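Archaeosine synthase (Pyrobaculum calidifontis, PDB 5K0P) catalyses the last step of archaeosine synthesis, converting the nitrile of preQ0-modified tRNA to a formamidine group with free ammonium as the amino donor. Local coordinates at residues V11-R16 with V34-R39; Y81-V86 with V98-G103; S29-V34 with T85-Y90. One frame throughout, in Å; residues are numbered along the deposited sequence. Where two conformers were deposited one is given.

Contact 1 (V11-R16 with V34-R39); sequences VRLKTR and VEYIPR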
# COMPACT_ATOMS: atom_id res chain seq x y z
N VAL A 11 -23.30 13.13 -0.55
CA VAL A 11 -23.16 11.86 -1.23
C VAL A 11 -21.97 11.92 -2.16
O VAL A 11 -21.77 12.94 -2.80
CB VAL A 11 -24.43 11.55 -2.04
CG1 VAL A 11 -24.29 10.25 -2.84
CG2 VAL A 11 -25.66 11.45 -1.17
N ARG A 12 -21.19 10.84 -2.20
CA ARG A 12 -20.04 10.71 -3.07
C ARG A 12 -20.29 9.49 -3.93
O ARG A 12 -20.63 8.41 -3.40
CB ARG A 12 -18.75 10.58 -2.25
CG ARG A 12 -18.41 11.85 -1.43
CD ARG A 12 -17.01 11.90 -0.74
NE ARG A 12 -16.85 13.07 0.15
CZ ARG A 12 -15.88 13.98 0.06
NH1 ARG A 12 -15.88 14.99 0.86
NH2 ARG A 12 -14.94 13.89 -0.83
N LEU A 13 -20.16 9.67 -5.24
CA LEU A 13 -20.28 8.53 -6.20
C LEU A 13 -19.06 8.44 -7.04
O LEU A 13 -18.51 9.47 -7.40
CB LEU A 13 -21.49 8.66 -7.08
CG LEU A 13 -22.73 8.99 -6.34
CD1 LEU A 13 -23.76 9.62 -7.29
CD2 LEU A 13 -23.25 7.74 -5.64
N LYS A 14 -18.60 7.23 -7.35
CA LYS A 14 -17.39 7.05 -8.10
C LYS A 14 -17.53 5.85 -8.98
O LYS A 14 -17.92 4.77 -8.50
CB LYS A 14 -16.21 6.82 -7.16
CG LYS A 14 -14.91 6.53 -7.90
CD LYS A 14 -13.68 6.23 -6.98
CE LYS A 14 -13.24 7.45 -6.16
NZ LYS A 14 -12.07 7.00 -5.37
N THR A 15 -17.19 6.00 -10.25
CA THR A 15 -17.30 4.87 -11.17
C THR A 15 -16.39 5.03 -12.39
O THR A 15 -15.70 6.04 -12.53
CB THR A 15 -18.79 4.60 -11.55
OG1 THR A 15 -18.87 3.29 -12.11
CG2 THR A 15 -19.29 5.59 -12.58
N ARG A 16 -16.34 4.02 -13.27
CA ARG A 16 -15.52 4.10 -14.48
C ARG A 16 -16.44 4.42 -15.65
O ARG A 16 -17.60 4.09 -15.65
CB ARG A 16 -14.76 2.78 -14.76
CG ARG A 16 -13.74 2.36 -13.64
CD ARG A 16 -12.30 2.93 -13.78
NE ARG A 16 -11.72 2.36 -15.01
CZ ARG A 16 -11.09 1.19 -15.09
NH1 ARG A 16 -10.88 0.46 -13.99
NH2 ARG A 16 -10.64 0.73 -16.26
N VAL A 34 -18.28 11.99 -8.42
CA VAL A 34 -19.20 13.10 -8.18
C VAL A 34 -19.52 13.20 -6.72
O VAL A 34 -19.78 12.18 -6.02
CB VAL A 34 -20.45 12.93 -9.05
CG1 VAL A 34 -21.45 14.04 -8.87
CG2 VAL A 34 -20.01 12.80 -10.49
N GLU A 35 -19.55 14.43 -6.24
CA GLU A 35 -19.93 14.63 -4.84
C GLU A 35 -20.93 15.75 -4.83
O GLU A 35 -20.78 16.70 -5.60
CB GLU A 35 -18.63 14.75 -4.08
CG GLU A 35 -18.40 15.89 -3.24
CD GLU A 35 -17.00 16.00 -2.64
OE1 GLU A 35 -16.22 14.99 -2.54
OE2 GLU A 35 -16.75 17.16 -2.26
N TYR A 36 -22.01 15.58 -4.09
CA TYR A 36 -23.04 16.60 -3.97
C TYR A 36 -23.82 16.62 -2.67
O TYR A 36 -23.85 15.65 -1.94
CB TYR A 36 -24.02 16.47 -5.17
CG TYR A 36 -24.97 15.34 -5.05
CD1 TYR A 36 -24.56 14.07 -5.34
CD2 TYR A 36 -26.30 15.55 -4.62
CE1 TYR A 36 -25.46 12.98 -5.20
CE2 TYR A 36 -27.21 14.47 -4.48
CZ TYR A 36 -26.78 13.20 -4.76
OH TYR A 36 -27.63 12.09 -4.56
N ILE A 37 -24.45 17.76 -2.37
CA ILE A 37 -25.33 17.88 -1.20
C ILE A 37 -26.75 17.81 -1.69
O ILE A 37 -27.17 18.70 -2.48
CB ILE A 37 -25.14 19.20 -0.46
CG1 ILE A 37 -23.73 19.25 0.04
CG2 ILE A 37 -26.15 19.33 0.75
CD1 ILE A 37 -23.38 20.51 0.74
N PRO A 38 -27.51 16.79 -1.24
CA PRO A 38 -28.91 16.68 -1.62
C PRO A 38 -29.68 17.83 -1.01
O PRO A 38 -29.31 18.29 0.11
CB PRO A 38 -29.36 15.36 -0.98
CG PRO A 38 -28.10 14.57 -0.84
CD PRO A 38 -27.06 15.60 -0.48
N ARG A 39 -30.72 18.28 -1.77
CA ARG A 39 -31.79 19.14 -1.25
C ARG A 39 -33.14 18.53 -1.60
O ARG A 39 -33.74 18.81 -2.67
CB ARG A 39 -31.71 20.59 -1.78
CG ARG A 39 -32.80 21.45 -1.09
CD ARG A 39 -33.14 22.79 -1.77
NE ARG A 39 -32.08 23.79 -1.63
CZ ARG A 39 -31.21 24.20 -2.58
NH1 ARG A 39 -30.29 25.12 -2.26
NH2 ARG A 39 -31.22 23.72 -3.84
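Val-11 and Tyr-36 face each other as an antiparallel hydrogen-bonded pair: Val-11 N donates to Tyr-36 O at 2.9 Å, and Tyr-36 N donates back to Val-11 O. Leu-13 and Val-34 repeat the exchange two residues on, with Leu-13 N 2.7 Å from Val-34 O and the bond almost straight at 173°. Between them Arg-12 and Glu-35 form a non-hydrogen-bonded pair, with two CA-H...O contacts; in one, Glu-35 CA sits 3.2 Å from Val-11 O.

Charge is confined to the face carrying Arg-12 and Glu-35, whose chains run side by side in the same direction. A salt bridge joins Arg-12 NH2 to Glu-35 OE1, but the modelled 2.4 Å is too short to trust and Arg-12 has two conformers; the placing of the carboxylate over one guanidinium face, in the conformer given, is equally doubtful. Glu-35 OE2 turns to Tyr-81 OH.

Apolar packing occupies the other face. Tyr-36 CG sits between the backbone N and the carbonyl carbon (chi1 76°), which lays the ring beside Val-11, Tyr-36 CE1 within 3.6 Å of Val-11 CB. Leu-13 CD1 approaches the ring edge, and Val-11 CG2 meets Pro-38 CG at 4.0 Å. Tyr-36 OH bonds to the backbone N of Leu-43, a substrate-binding residue. The chemistry thus divides the hairpin into a charged side and an apolar side turned toward helix 45-53, where Leu-13 touches substrate-binding Ile-45.

Contact 2 (Y81-V86 with V98-G103); sequences YVKVTV and VAESGG
Ala-99 O is gripped by two adjacent residues of the facing strand: Val-84 N donates to it at 2.8 Å, nearly straight at 171°, and Lys-83 CA brings a C-H to 3.3 Å. Lys-83 CG also rests near this oxygen. Ser-101 O is held likewise, by Val-82 N at 2.9 Å and by the CA-H of Tyr-81. The return bonds, Ala-99 N to Val-84 O and Ser-101 N to Val-82 O, complete two hydrogen-bonded pairs in an antiparallel hairpin.

On the face of Lys-83, Glu-100 and Val-98, contact is made by aliphatic parts. Lys-83 has CG anti to the backbone nitrogen (chi1 -178°), which brings its CG to 3.7 Å from Val-98 CG1. Glu-100 runs alongside in the same direction, Glu-100 CG 3.8 Å from Lys-83 CG, while Lys-83 NZ and Glu-100 OE1 remain 5.9 Å apart. Val-98 CG2 lies 3.8 Å from Thr-85 OG1. Val-98 also pairs antiparallel with a strand of a neighbouring subunit, so the sheet runs on across the interface.

At the hairpin's open end the Tyr-81 ring lies against the two glycines, Gly-102 C near its edge and Gly-103 CA placed obliquely, 3.4 Å from Tyr-81 CD1. Glu-100 OE1 is near the ring edge, its carboxylate almost perpendicular to the ring. Backbone bonds therefore carry this pairing, with methylenes filling in between; the opposite charges of Lys-83 and Glu-100 probably contribute no more than a weak attraction.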
# COMPACT_ATOMS: atom_id res chain seq x y z
N TYR A 81 -24.62 22.13 -3.93
CA TYR A 81 -23.21 21.92 -4.16
C TYR A 81 -23.09 20.63 -4.96
O TYR A 81 -23.72 19.63 -4.63
CB TYR A 81 -22.39 21.74 -2.85
CG TYR A 81 -20.97 21.26 -3.05
CD1 TYR A 81 -20.04 22.03 -3.68
CD2 TYR A 81 -20.56 20.00 -2.60
CE1 TYR A 81 -18.76 21.62 -3.88
CE2 TYR A 81 -19.27 19.55 -2.79
CZ TYR A 81 -18.38 20.35 -3.45
OH TYR A 81 -17.10 19.87 -3.62
N VAL A 82 -22.26 20.69 -5.98
CA VAL A 82 -21.87 19.53 -6.83
C VAL A 82 -20.48 19.74 -7.32
O VAL A 82 -20.12 20.86 -7.76
CB VAL A 82 -22.68 19.41 -8.14
CG1 VAL A 82 -22.47 18.05 -8.86
CG2 VAL A 82 -24.09 19.44 -7.81
N LYS A 83 -19.69 18.66 -7.28
CA LYS A 83 -18.40 18.63 -7.88
C LYS A 83 -18.24 17.33 -8.62
O LYS A 83 -18.59 16.26 -8.11
CB LYS A 83 -17.32 18.77 -6.81
CG LYS A 83 -15.93 18.79 -7.38
CD LYS A 83 -14.87 19.13 -6.35
CE LYS A 83 -14.56 17.91 -5.48
NZ LYS A 83 -13.37 18.08 -4.57
N VAL A 84 -17.66 17.44 -9.83
CA VAL A 84 -17.39 16.35 -10.72
C VAL A 84 -15.92 16.33 -11.07
O VAL A 84 -15.40 17.33 -11.53
CB VAL A 84 -18.15 16.52 -12.03
CG1 VAL A 84 -17.82 15.36 -12.99
CG2 VAL A 84 -19.65 16.61 -11.79
N THR A 85 -15.29 15.16 -10.99
CA THR A 85 -13.90 15.02 -11.21
C THR A 85 -13.73 13.85 -12.14
O THR A 85 -14.23 12.75 -11.84
CB THR A 85 -13.06 14.75 -9.92
OG1 THR A 85 -13.17 15.88 -8.97
CG2 THR A 85 -11.58 14.66 -10.32
N VAL A 86 -13.10 14.14 -13.29
CA VAL A 86 -12.83 13.15 -14.34
C VAL A 86 -11.35 12.95 -14.46
O VAL A 86 -10.66 13.92 -14.72
CB VAL A 86 -13.43 13.61 -15.69
CG1 VAL A 86 -13.09 12.63 -16.79
CG2 VAL A 86 -14.92 13.87 -15.54
N VAL A 98 -11.76 19.05 -13.00
CA VAL A 98 -12.79 19.22 -11.98
C VAL A 98 -13.77 20.30 -12.49
O VAL A 98 -13.34 21.38 -13.00
CB VAL A 98 -12.14 19.68 -10.63
CG1 VAL A 98 -13.16 19.92 -9.55
CG2 VAL A 98 -11.02 18.74 -10.15
N ALA A 99 -15.06 20.06 -12.27
CA ALA A 99 -16.06 21.10 -12.39
C ALA A 99 -16.83 21.16 -11.11
O ALA A 99 -17.08 20.14 -10.48
CB ALA A 99 -17.00 20.82 -13.55
N GLU A 100 -17.21 22.37 -10.72
CA GLU A 100 -17.83 22.62 -9.41
C GLU A 100 -18.97 23.54 -9.60
O GLU A 100 -18.99 24.37 -10.50
CB GLU A 100 -16.90 23.38 -8.54
CG GLU A 100 -15.79 22.54 -8.00
CD GLU A 100 -15.06 23.17 -6.84
OE1 GLU A 100 -15.69 23.32 -5.80
OE2 GLU A 100 -13.85 23.45 -6.96
N SER A 101 -19.89 23.49 -8.68
CA SER A 101 -20.90 24.54 -8.58
C SER A 101 -21.45 24.57 -7.16
O SER A 101 -21.90 23.52 -6.67
CB SER A 101 -22.03 24.26 -9.54
OG SER A 101 -22.98 25.28 -9.43
N GLY A 102 -21.42 25.78 -6.55
CA GLY A 102 -22.00 26.06 -5.25
C GLY A 102 -21.03 25.66 -4.17
O GLY A 102 -19.81 25.81 -4.31
N GLY A 103 -21.56 25.13 -3.09
CA GLY A 103 -20.75 24.84 -1.93
C GLY A 103 -21.55 25.07 -0.70
O GLY A 103 -22.72 25.28 -0.77

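Contact 3 (S29-V34 with T85-Y90); sequences SFEVSV and TVKSYY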
# COMPACT_ATOMS: atom_id res chain seq x y z
N SER A 29 -10.79 6.12 -21.86
CA SER A 29 -11.28 5.55 -20.63
C SER A 29 -11.10 6.53 -19.43
O SER A 29 -10.24 7.33 -19.45
CB SER A 29 -10.59 4.20 -20.49
OG SER A 29 -10.89 3.61 -19.24
N PHE A 30 -12.01 6.57 -18.48
CA PHE A 30 -11.93 7.44 -17.34
C PHE A 30 -12.48 6.89 -16.06
O PHE A 30 -13.27 5.94 -16.06
CB PHE A 30 -12.55 8.85 -17.61
CG PHE A 30 -14.01 8.87 -17.96
CD1 PHE A 30 -14.94 8.93 -17.00
CD2 PHE A 30 -14.42 8.83 -19.28
CE1 PHE A 30 -16.29 8.97 -17.31
CE2 PHE A 30 -15.74 8.84 -19.64
CZ PHE A 30 -16.72 8.93 -18.64
N GLU A 31 -12.05 7.52 -14.95
CA GLU A 31 -12.71 7.37 -13.71
C GLU A 31 -13.41 8.72 -13.37
O GLU A 31 -12.84 9.76 -13.44
CB GLU A 31 -11.64 6.95 -12.65
CG GLU A 31 -12.34 6.63 -11.34
CD GLU A 31 -11.41 6.62 -10.14
OE1 GLU A 31 -11.00 7.75 -9.64
OE2 GLU A 31 -11.16 5.48 -9.68
N VAL A 32 -14.65 8.66 -12.95
CA VAL A 32 -15.40 9.86 -12.59
C VAL A 32 -15.88 9.77 -11.17
O VAL A 32 -16.37 8.71 -10.73
CB VAL A 32 -16.54 10.13 -13.58
CG1 VAL A 32 -17.55 8.97 -13.67
CG2 VAL A 32 -17.29 11.41 -13.19
N SER A 33 -15.69 10.87 -10.45
CA SER A 33 -16.11 11.02 -9.03
C SER A 33 -17.10 12.18 -9.01
O SER A 33 -16.78 13.21 -9.56
CB SER A 33 -14.92 11.36 -8.13
OG SER A 33 -14.07 10.25 -8.08
N VAL A 34 -18.28 11.99 -8.42
CA VAL A 34 -19.20 13.10 -8.18
C VAL A 34 -19.52 13.20 -6.72
O VAL A 34 -19.78 12.18 -6.02
CB VAL A 34 -20.45 12.93 -9.05
CG1 VAL A 34 -21.45 14.04 -8.87
CG2 VAL A 34 -20.01 12.80 -10.49
N THR A 85 -15.29 15.16 -10.99
CA THR A 85 -13.90 15.02 -11.21
C THR A 85 -13.73 13.85 -12.14
O THR A 85 -14.23 12.75 -11.84
CB THR A 85 -13.06 14.75 -9.92
OG1 THR A 85 -13.17 15.88 -8.97
CG2 THR A 85 -11.58 14.66 -10.32
N VAL A 86 -13.10 14.14 -13.29
CA VAL A 86 -12.83 13.15 -14.34
C VAL A 86 -11.35 12.95 -14.46
O VAL A 86 -10.66 13.92 -14.72
CB VAL A 86 -13.43 13.61 -15.69
CG1 VAL A 86 -13.09 12.63 -16.79
CG2 VAL A 86 -14.92 13.87 -15.54
N LYS A 87 -10.88 11.69 -14.27
CA LYS A 87 -9.47 11.32 -14.25
C LYS A 87 -9.23 10.39 -15.41
O LYS A 87 -9.95 9.43 -15.55
CB LYS A 87 -9.04 10.58 -12.91
CG LYS A 87 -9.45 11.34 -11.65
CD LYS A 87 -8.93 10.78 -10.29
CE LYS A 87 -9.48 11.60 -9.11
NZ LYS A 87 -9.03 11.02 -7.81
N SER A 88 -8.27 10.72 -16.26
CA SER A 88 -7.88 9.90 -17.36
C SER A 88 -6.38 10.05 -17.59
O SER A 88 -5.68 10.81 -16.85
CB SER A 88 -8.68 10.29 -18.62
OG SER A 88 -8.72 11.71 -18.75
N TYR A 89 -5.91 9.33 -18.61
CA TYR A 89 -4.51 9.15 -18.88
C TYR A 89 -4.36 9.24 -20.39
O TYR A 89 -4.98 8.47 -21.15
CB TYR A 89 -4.09 7.78 -18.33
CG TYR A 89 -2.62 7.53 -18.37
CD1 TYR A 89 -1.75 8.41 -17.76
CD2 TYR A 89 -2.08 6.39 -18.99
CE1 TYR A 89 -0.39 8.21 -17.77
CE2 TYR A 89 -0.70 6.17 -18.99
CZ TYR A 89 0.13 7.09 -18.38
OH TYR A 89 1.46 6.96 -18.33
N TYR A 90 -3.61 10.24 -20.85
CA TYR A 90 -3.51 10.58 -22.26
C TYR A 90 -2.06 10.94 -22.55
O TYR A 90 -1.47 11.74 -21.80
CB TYR A 90 -4.40 11.81 -22.60
CG TYR A 90 -4.43 12.10 -24.12
CD1 TYR A 90 -4.81 11.08 -25.04
CD2 TYR A 90 -4.10 13.36 -24.64
CE1 TYR A 90 -4.85 11.31 -26.43
CE2 TYR A 90 -4.15 13.62 -26.02
CZ TYR A 90 -4.52 12.61 -26.93
OH TYR A 90 -4.57 12.85 -28.31
O HOH W 1 -7.62 6.83 -19.39
O HOH W 2 -15.56 15.21 -7.46
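Lys-87 lies along Glu-31, its partner in an antiparallel hydrogen-bonded pair, and the side chain can be followed outward step by step. Lys-87 CB packs 3.9 Å from Glu-31 O, the same oxygen that accepts the Lys-87 backbone N-H at 2.9 Å. Lys-87 CG stays beside that carbonyl, anti to its own carbonyl carbon (chi1 -52°), and the extended chain runs alongside Glu-31, so that Lys-87 CD comes 3.7 Å from Glu-31 OE1. Lys-87 CE follows at 4.2 Å from Glu-31 OE1, and Lys-87 NZ, also 4.2 Å from Glu-31 OE1, stops short of a salt bridge.

On the other face, Val-86 CG1 meets Phe-30 CB at 3.9 Å, while Val-86 CG2 touches Val-32 CG2. One water extends the pairing, taking the N-H of Tyr-89 and donating to Ser-29 O where the strands splay; a second bridges Ser-33 O and Thr-85 OG1 within it.

These are the central strands of the sheet, with 10-20 beyond one and 93-102 beyond the other. Helix 62-77 lies over the Phe-30, Val-32 and Val-86 face: Leu-65 and Leu-69 pack there, and substrate-binding His-62 stacks edge-to-face with Phe-30 and bonds to Ser-88 OG.

From the N terminus, strand 10-20 runs out and the chain turns back as 27-37, so contact 1 closes a short hairpin with 17 residues between its segments. Strand 27-37 then leads into helices 45-53 and 62-77 before 81-90 returns beside it. Contact 3 closes that long helical excursion and crosses contact 1, sharing Val-34. Contact 2 closes the second hairpin, opening on the strand where contact 3 ends and sharing Thr-85 and Val-86. Contacts 1 and 2 follow in series, but a probable hydrogen bond from Glu-35 N to Lys-83 O links them across the sheet. Together they assemble the T-fold sheet, which continues through both outer strands into neighbouring subunits.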